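Local coordinates for protein AtxE2 (Asticcacaulis excentricus, PDB 5TXC) that hydrolyses the isopeptide bond of the lasso peptides astexin-2 and astexin-3, opening the threaded substrates into linear peptides, at residues G446-E451 with G525-A530. Residues are numbered along the deposited sequence; the frame is centred on the assembly and turned at random.
Sequences GGTGDE and GLSDGA
At the nucleophile elbow of this alpha/beta-hydrolase, Leu526, the residue just before the nucleophile Ser527, packs against the glycine-rich loop 446-451 without any hydrogen bond between them. CG of Leu526 stands anti to the backbone N (chi1 177°), which carries both methyls to the loop. Leu526 CD2 lies 3.7 Å from Gly449 CA within the type I turn Gly447-Asp450, where a beta carbon on Gly449 would clash with Leu526 CD1. The Glu451 and Leu526 side chains cross at about a right angle, with Leu526 CD1 4.0 Å from Glu451 CB; the bend at chi2 (88°) keeps the carboxylate end near this methyl, while Glu451 OE2 forms a salt bridge with Lys640. Thr448 CG2 meets Leu526 CD2 at 3.9 Å, and Thr448 OG1 is hydrogen-bonded to Gln437 O. Shortening Leu526 to an alanine is likely to open a gap beside Gly449 and Glu451, with both methyl contacts lost. Ser527 has phi 58°, the strained backbone of such elbows, and its OG is hydrogen-bonded to His638, the probable charge-relay histidine. Thr448 also neighbours Tyr438, which stabilises the alkoxide intermediate. The loop links strand 431-437 to helix 454-459, and the elbow joins the adjacent parallel strand 521-525 to helix 528-538.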
loop_
_atom_site.group_PDB
_atom_site.type_symbol
_atom_site.label_atom_id
_atom_site.label_comp_id
_atom_site.label_asym_id
_atom_site.label_seq_id
_atom_site.Cartn_x
_atom_site.Cartn_y
_atom_site.Cartn_z
ATOM N N GLY A 446 5.727 8.556 -2.413
ATOM C CA GLY A 446 5.428 8.581 -3.832
ATOM C C GLY A 446 3.971 8.331 -4.164
ATOM O O GLY A 446 3.671 7.950 -5.295
ATOM N N GLY A 447 3.050 8.543 -3.214
ATOM C CA GLY A 447 1.673 8.153 -3.490
ATOM C C GLY A 447 1.498 6.639 -3.545
ATOM O O GLY A 447 2.380 5.878 -3.170
ATOM N N THR A 448 0.361 6.212 -4.113
ATOM C CA THR A 448 -0.089 4.826 -3.972
ATOM C C THR A 448 0.937 3.781 -4.425
ATOM O O THR A 448 1.078 2.737 -3.781
ATOM C CB THR A 448 -1.414 4.617 -4.690
ATOM O OG1 THR A 448 -2.399 5.462 -4.081
ATOM C CG2 THR A 448 -1.842 3.171 -4.587
ATOM N N GLY A 449 1.668 4.006 -5.494
ATOM C CA GLY A 449 2.572 2.898 -5.763
ATOM C C GLY A 449 4.025 3.211 -5.486
ATOM O O GLY A 449 4.914 2.577 -6.053
ATOM N N ASP A 450 4.270 4.226 -4.663
ATOM C CA ASP A 450 5.562 4.898 -4.582
ATOM C C ASP A 450 6.062 5.153 -5.990
ATOM O O ASP A 450 7.127 4.682 -6.404
ATOM C CB ASP A 450 6.598 4.114 -3.794
ATOM C CG ASP A 450 7.879 4.911 -3.610
ATOM O OD1 ASP A 450 7.891 6.100 -3.999
ATOM O OD2 ASP A 450 8.887 4.354 -3.108
ATOM N N GLU A 451 5.334 5.998 -6.683
ATOM C CA GLU A 451 5.479 6.171 -8.110
ATOM C C GLU A 451 5.637 7.613 -8.496
ATOM O O GLU A 451 6.205 7.879 -9.552
ATOM C CB GLU A 451 4.259 5.574 -8.828
ATOM C CG GLU A 451 4.290 5.625 -10.327
ATOM C CD GLU A 451 4.973 4.434 -10.960
ATOM O OE1 GLU A 451 5.548 3.590 -10.221
ATOM O OE2 GLU A 451 4.886 4.329 -12.203
ATOM N N GLY A 525 -1.332 9.211 -11.199
ATOM C CA GLY A 525 -2.124 8.165 -10.583
ATOM C C GLY A 525 -1.681 6.745 -10.834
ATOM O O GLY A 525 -1.147 6.437 -11.900
ATOM N N LEU A 526 -1.917 5.870 -9.858
ATOM C CA LEU A 526 -1.621 4.448 -9.975
ATOM C C LEU A 526 -2.753 3.677 -9.303
ATOM O O LEU A 526 -3.337 4.154 -8.325
ATOM C CB LEU A 526 -0.258 4.142 -9.340
ATOM C CG LEU A 526 0.203 2.683 -9.291
ATOM C CD1 LEU A 526 1.689 2.634 -9.431
ATOM C CD2 LEU A 526 -0.209 1.994 -7.979
ATOM N N SER A 527 -3.062 2.482 -9.825
ATOM C CA SER A 527 -4.206 1.677 -9.357
ATOM C C SER A 527 -5.480 2.502 -9.524
ATOM O O SER A 527 -5.767 2.967 -10.644
ATOM C CB SER A 527 -3.972 1.205 -7.913
ATOM O OG SER A 527 -2.944 0.237 -7.799
ATOM N N ASP A 528 -6.251 2.726 -8.456
ATOM C CA ASP A 528 -7.471 3.512 -8.529
ATOM C C ASP A 528 -7.181 4.930 -8.991
ATOM O O ASP A 528 -8.010 5.559 -9.661
ATOM C CB ASP A 528 -8.146 3.546 -7.159
ATOM C CG ASP A 528 -9.634 3.768 -7.263
ATOM O OD1 ASP A 528 -10.267 3.035 -8.065
ATOM O OD2 ASP A 528 -10.157 4.681 -6.581
ATOM N N GLY A 529 -6.030 5.470 -8.593
ATOM C CA GLY A 529 -5.642 6.779 -9.080
ATOM C C GLY A 529 -5.467 6.813 -10.582
ATOM O O GLY A 529 -5.695 7.848 -11.213
ATOM N N ALA A 530 -5.085 5.684 -11.181
ATOM C CA ALA A 530 -4.909 5.662 -12.627
ATOM C C ALA A 530 -6.247 5.815 -13.346
ATOM O O ALA A 530 -6.358 6.583 -14.315
ATOM C CB ALA A 530 -4.192 4.379 -13.040
#